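Local coordinates for CDA peptide synthetase I (Streptomyces coelicolor, PDB 5DU9), which is a multidomain nonribosomal peptide synthetase, represented here by its condensation domain, at residues A[8-20]-A[67-79]. The protein carries 1 engineered substitution. Sequence-based numbering, arbitrary orientation.
Sequences VRHGLTSAQHCVW and FLTDEEGRPYRAY. Engineered in segment 8-20: Cys18 (natural residue Glu). With UM2 ((2S)-2-amino-N-butyl-propanamide), chain E.
With CG trans to the backbone N (chi1 -172°), the Trp20 indole lays its face against Pro75: Pro75 CB stands 3.6 Å from the centroid of the five-membered ring, a CH-pi contact. Arg77 likewise starts out trans (chi1 -179°) but folds at chi3 (62°), and its guanidinium settles flat on the His10 ring, centres 4.4 Å apart. The guanidinium also forms a salt bridge with Glu61 and a hydrogen bond to Ser65, while His10 ND1 bonds Asp195. At the same pair of residues the two backbones form a single antiparallel bridge, a hydrogen-bonded pair, His10 N to Arg77 O at 2.9 Å and Arg77 N to His10 O at 2.8 Å. Arg9, extended, runs over one face of the Tyr76 ring with CG 3.7 Å from its centroid, and its NH1 reaches Glu71 OE1 in a salt bridge whose hydrogen bond is weak, 3.5 Å. Between these ends Leu12 packs CG against the Phe67 edge and CD2 against Pro75. A water held by Gln16 OE1 accepts from Arg77 NE; Gln16 OE1 also takes Thr13 N in the carbonyl plane, and Gln16 NE2 bonds Ile159 O. With Gln16 N returning to Thr13 OG1, this is a capping box at the start of helix 14-24, which carries the engineered Cys18, covalently joined to UM2; the contact packs the beta hairpin 65-79 against this ligand-pocket helix of the condensation domain.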
loop_
_atom_site.group_PDB
_atom_site.type_symbol
_atom_site.label_atom_id
_atom_site.label_comp_id
_atom_site.label_asym_id
_atom_site.label_seq_id
_atom_site.Cartn_x
_atom_site.Cartn_y
_atom_site.Cartn_z
ATOM N N VAL A 8 5.744 28.675 7.497
ATOM C CA VAL A 8 4.412 28.118 7.684
ATOM C C VAL A 8 4.505 26.737 8.319
ATOM O O VAL A 8 5.290 25.892 7.882
ATOM C CB VAL A 8 3.641 28.019 6.350
ATOM C CG1 VAL A 8 2.278 27.359 6.555
ATOM C CG2 VAL A 8 3.471 29.398 5.736
ATOM N N ARG A 9 3.703 26.523 9.356
ATOM C CA ARG A 9 3.632 25.233 10.030
ATOM C C ARG A 9 2.385 24.478 9.588
ATOM O O ARG A 9 1.270 24.804 9.994
ATOM C CB ARG A 9 3.639 25.425 11.544
ATOM C CG ARG A 9 4.905 26.090 12.042
ATOM C CD ARG A 9 4.959 26.153 13.551
ATOM N NE ARG A 9 6.225 26.718 14.010
ATOM C CZ ARG A 9 6.586 26.814 15.284
ATOM N NH1 ARG A 9 5.777 26.387 16.245
ATOM N NH2 ARG A 9 7.761 27.342 15.597
ATOM N N HIS A 10 2.589 23.467 8.750
ATOM C CA HIS A 10 1.484 22.721 8.164
ATOM C C HIS A 10 1.023 21.596 9.081
ATOM O O HIS A 10 1.838 20.893 9.675
ATOM C CB HIS A 10 1.896 22.153 6.805
ATOM C CG HIS A 10 2.223 23.200 5.787
ATOM N ND1 HIS A 10 1.256 23.851 5.053
ATOM C CD2 HIS A 10 3.410 23.707 5.376
ATOM C CE1 HIS A 10 1.830 24.717 4.238
ATOM N NE2 HIS A 10 3.138 24.650 4.416
ATOM N N GLY A 11 -0.290 21.431 9.194
ATOM C CA GLY A 11 -0.846 20.362 10.001
ATOM C C GLY A 11 -0.637 19.017 9.337
ATOM O O GLY A 11 -0.620 18.920 8.109
ATOM N N LEU A 12 -0.458 17.982 10.151
ATOM C CA LEU A 12 -0.350 16.616 9.652
ATOM C C LEU A 12 -1.727 16.018 9.431
ATOM O O LEU A 12 -2.680 16.359 10.134
ATOM C CB LEU A 12 0.424 15.732 10.631
ATOM C CG LEU A 12 1.947 15.734 10.564
ATOM C CD1 LEU A 12 2.499 17.114 10.893
ATOM C CD2 LEU A 12 2.502 14.687 11.519
ATOM N N THR A 13 -1.829 15.118 8.459
ATOM C CA THR A 13 -3.028 14.308 8.313
ATOM C C THR A 13 -3.084 13.325 9.471
ATOM O O THR A 13 -2.093 13.130 10.169
ATOM C CB THR A 13 -3.040 13.520 7.006
ATOM O OG1 THR A 13 -1.990 12.548 7.046
ATOM C CG2 THR A 13 -2.842 14.445 5.807
ATOM N N SER A 14 -4.233 12.689 9.660
ATOM C CA SER A 14 -4.368 11.680 10.705
ATOM C C SER A 14 -3.364 10.550 10.501
ATOM O O SER A 14 -2.721 10.097 11.449
ATOM C CB SER A 14 -5.788 11.117 10.728
ATOM O OG SER A 14 -6.700 12.082 11.221
ATOM N N ALA A 15 -3.243 10.092 9.262
ATOM C CA ALA A 15 -2.317 9.014 8.938
ATOM C C ALA A 15 -0.876 9.428 9.228
ATOM O O ALA A 15 -0.078 8.635 9.705
ATOM C CB ALA A 15 -2.465 8.605 7.488
ATOM N N GLN A 16 -0.548 10.680 8.944
ATOM C CA GLN A 16 0.799 11.165 9.210
ATOM C C GLN A 16 1.063 11.250 10.714
ATOM O O GLN A 16 2.155 10.907 11.173
ATOM C CB GLN A 16 1.015 12.521 8.545
ATOM C CG GLN A 16 1.167 12.414 7.043
ATOM C CD GLN A 16 1.333 13.758 6.366
ATOM O OE1 GLN A 16 0.611 14.707 6.655
ATOM N NE2 GLN A 16 2.287 13.844 5.453
ATOM N N HIS A 17 0.068 11.698 11.477
ATOM C CA HIS A 17 0.165 11.706 12.938
ATOM C C HIS A 17 0.431 10.294 13.463
ATOM O O HIS A 17 1.219 10.099 14.385
ATOM C CB HIS A 17 -1.113 12.259 13.575
ATOM C CG HIS A 17 -1.145 13.752 13.687
ATOM N ND1 HIS A 17 -0.333 14.451 14.554
ATOM C CD2 HIS A 17 -1.907 14.679 13.057
ATOM C CE1 HIS A 17 -0.585 15.745 14.446
ATOM N NE2 HIS A 17 -1.537 15.909 13.545
ATOM N N CYS A 18 -0.243 9.315 12.866
ATOM C CA CYS A 18 -0.097 7.916 13.260
ATOM C C CYS A 18 1.334 7.419 13.040
ATOM O O CYS A 18 1.937 6.798 13.924
ATOM C CB CYS A 18 -1.087 7.048 12.475
ATOM S SG CYS A 18 -0.967 5.267 12.786
ATOM N N VAL A 19 1.873 7.690 11.856
ATOM C CA VAL A 19 3.233 7.290 11.538
ATOM C C VAL A 19 4.223 8.021 12.438
ATOM O O VAL A 19 5.182 7.425 12.923
ATOM C CB VAL A 19 3.562 7.560 10.057
ATOM C CG1 VAL A 19 5.037 7.304 9.764
ATOM C CG2 VAL A 19 2.696 6.679 9.169
ATOM N N TRP A 20 3.981 9.308 12.674
ATOM C CA TRP A 20 4.878 10.086 13.512
ATOM C C TRP A 20 4.979 9.476 14.910
ATOM O O TRP A 20 6.082 9.271 15.422
ATOM C CB TRP A 20 4.422 11.545 13.599
ATOM C CG TRP A 20 5.425 12.407 14.291
ATOM C CD1 TRP A 20 6.528 12.988 13.735
ATOM C CD2 TRP A 20 5.435 12.773 15.674
ATOM N NE1 TRP A 20 7.221 13.693 14.683
ATOM C CE2 TRP A 20 6.571 13.578 15.884
ATOM C CE3 TRP A 20 4.594 12.499 16.755
ATOM C CZ2 TRP A 20 6.885 14.116 17.129
ATOM C CZ3 TRP A 20 4.907 13.031 17.991
ATOM C CH2 TRP A 20 6.042 13.831 18.168
ATOM N N PHE A 67 9.553 17.164 8.878
ATOM C CA PHE A 67 8.684 17.189 10.043
ATOM C C PHE A 67 9.458 17.601 11.283
ATOM O O PHE A 67 10.506 17.037 11.599
ATOM C CB PHE A 67 8.024 15.825 10.226
ATOM C CG PHE A 67 7.167 15.431 9.062
ATOM C CD1 PHE A 67 7.738 14.904 7.913
ATOM C CD2 PHE A 67 5.796 15.629 9.096
ATOM C CE1 PHE A 67 6.957 14.569 6.828
ATOM C CE2 PHE A 67 5.008 15.294 8.014
ATOM C CZ PHE A 67 5.589 14.760 6.880
ATOM N N LEU A 68 8.924 18.607 11.966
ATOM C CA LEU A 68 9.563 19.199 13.131
ATOM C C LEU A 68 8.582 19.200 14.295
ATOM O O LEU A 68 7.401 18.918 14.112
ATOM C CB LEU A 68 10.022 20.623 12.816
ATOM C CG LEU A 68 10.884 20.783 11.560
ATOM C CD1 LEU A 68 10.979 22.247 11.162
ATOM C CD2 LEU A 68 12.269 20.201 11.784
ATOM N N THR A 69 9.077 19.511 15.489
ATOM C CA THR A 69 8.232 19.625 16.673
ATOM C C THR A 69 8.221 21.063 17.169
ATOM O O THR A 69 9.234 21.758 17.090
ATOM C CB THR A 69 8.711 18.705 17.809
ATOM O OG1 THR A 69 10.102 18.940 18.060
ATOM C CG2 THR A 69 8.504 17.244 17.441
ATOM N N ASP A 70 7.077 21.510 17.682
ATOM C CA ASP A 70 6.977 22.864 18.214
ATOM C C ASP A 70 7.393 22.884 19.684
ATOM O O ASP A 70 7.904 21.895 20.207
ATOM C CB ASP A 70 5.559 23.427 18.030
ATOM C CG ASP A 70 4.489 22.611 18.735
ATOM O OD1 ASP A 70 4.790 21.914 19.727
ATOM O OD2 ASP A 70 3.321 22.686 18.296
ATOM N N GLU A 71 7.170 24.016 20.343
ATOM C CA GLU A 71 7.618 24.205 21.717
ATOM C C GLU A 71 6.865 23.302 22.694
ATOM O O GLU A 71 7.368 22.996 23.776
ATOM C CB GLU A 71 7.457 25.671 22.130
ATOM C CG GLU A 71 8.420 26.631 21.434
ATOM C CD GLU A 71 8.138 26.796 19.946
ATOM O OE1 GLU A 71 7.021 26.455 19.499
ATOM O OE2 GLU A 71 9.041 27.266 19.224
ATOM N N GLU A 72 5.664 22.881 22.310
ATOM C CA GLU A 72 4.858 21.986 23.138
ATOM C C GLU A 72 5.107 20.519 22.780
ATOM O O GLU A 72 4.457 19.622 23.317
ATOM C CB GLU A 72 3.368 22.314 22.995
ATOM C CG GLU A 72 2.955 23.647 23.612
ATOM C CD GLU A 72 3.438 24.851 22.821
ATOM O OE1 GLU A 72 3.739 24.700 21.618
ATOM O OE2 GLU A 72 3.515 25.952 23.405
ATOM N N GLY A 73 6.045 20.282 21.870
ATOM C CA GLY A 73 6.415 18.932 21.487
ATOM C C GLY A 73 5.481 18.297 20.471
ATOM O O GLY A 73 5.532 17.087 20.257
ATOM N N ARG A 74 4.634 19.109 19.841
ATOM C CA ARG A 74 3.701 18.607 18.832
ATOM C C ARG A 74 4.299 18.709 17.430
ATOM O O ARG A 74 4.968 19.691 17.109
ATOM C CB ARG A 74 2.383 19.378 18.891
ATOM C CG ARG A 74 1.661 19.262 20.217
ATOM C CD ARG A 74 0.269 19.865 20.141
ATOM N NE ARG A 74 -0.440 19.768 21.416
ATOM C CZ ARG A 74 -0.409 20.692 22.373
ATOM N NH1 ARG A 74 0.295 21.807 22.219
ATOM N NH2 ARG A 74 -1.091 20.499 23.493
ATOM N N PRO A 75 4.049 17.702 16.579
ATOM C CA PRO A 75 4.643 17.715 15.238
ATOM C C PRO A 75 3.959 18.664 14.259
ATOM O O PRO A 75 2.757 18.912 14.373
ATOM C CB PRO A 75 4.470 16.269 14.771
ATOM C CG PRO A 75 3.244 15.811 15.468
ATOM C CD PRO A 75 3.275 16.469 16.818
ATOM N N TYR A 76 4.731 19.191 13.315
ATOM C CA TYR A 76 4.177 19.911 12.178
ATOM C C TYR A 76 5.034 19.632 10.950
ATOM O O TYR A 76 6.155 19.138 11.065
ATOM C CB TYR A 76 4.085 21.417 12.454
ATOM C CG TYR A 76 5.402 22.147 12.644
ATOM C CD1 TYR A 76 6.100 22.658 11.555
ATOM C CD2 TYR A 76 5.924 22.361 13.912
ATOM C CE1 TYR A 76 7.293 23.344 11.726
ATOM C CE2 TYR A 76 7.116 23.050 14.093
ATOM C CZ TYR A 76 7.796 23.535 12.996
ATOM O OH TYR A 76 8.980 24.221 13.171
ATOM N N ARG A 77 4.487 19.932 9.776
ATOM C CA ARG A 77 5.188 19.715 8.520
ATOM C C ARG A 77 5.683 21.043 7.953
ATOM O O ARG A 77 4.952 22.033 7.945
ATOM C CB ARG A 77 4.271 19.010 7.516
ATOM C CG ARG A 77 4.921 18.723 6.173
ATOM C CD ARG A 77 3.972 17.981 5.246
ATOM N NE ARG A 77 2.780 18.770 4.939
ATOM C CZ ARG A 77 2.749 19.771 4.065
ATOM N NH1 ARG A 77 3.849 20.130 3.412
ATOM N NH2 ARG A 77 1.617 20.428 3.854
ATOM N N ALA A 78 6.931 21.048 7.490
ATOM C CA ALA A 78 7.545 22.230 6.897
ATOM C C ALA A 78 7.898 21.970 5.436
ATOM O O ALA A 78 8.458 20.928 5.101
ATOM C CB ALA A 78 8.784 22.631 7.679
ATOM N N TYR A 79 7.566 22.929 4.576
ATOM C CA TYR A 79 7.775 22.810 3.136
ATOM C C TYR A 79 9.123 23.402 2.726
ATOM O O TYR A 79 9.418 24.557 3.033
ATOM C CB TYR A 79 6.626 23.503 2.394
ATOM C CG TYR A 79 6.796 23.626 0.894
ATOM C CD1 TYR A 79 7.083 22.518 0.108
ATOM C CD2 TYR A 79 6.635 24.852 0.263
ATOM C CE1 TYR A 79 7.222 22.631 -1.262
ATOM C CE2 TYR A 79 6.772 24.976 -1.103
ATOM C CZ TYR A 79 7.063 23.864 -1.863
ATOM O OH TYR A 79 7.199 23.990 -3.226
HETATM C CCH UM2 E . -1.648 4.346 11.394
HETATM C CCI UM2 E . -0.994 4.732 10.080
HETATM C CCJ UM2 E . 0.282 3.936 9.796
HETATM C CCK UM2 E . 0.007 2.550 9.211
HETATM N NCL UM2 E . -0.211 2.540 7.770
HETATM C CCM UM2 E . 0.316 1.600 6.982
HETATM O OCN UM2 E . 1.338 0.991 7.259
HETATM C CCO UM2 E . -0.427 1.283 5.714
HETATM C CCP UM2 E . -1.469 0.205 5.997
HETATM N NCQ UM2 E . 0.507 0.767 4.695
HETATM O O HOH W 1 6.267 25.372 5.467
HETATM O O HOH W 2 2.898 25.113 16.419
HETATM O O HOH W 3 -0.787 20.393 5.610
HETATM O O HOH W 4 0.705 17.350 6.131
HETATM O O HOH W 5 0.067 18.759 12.865
#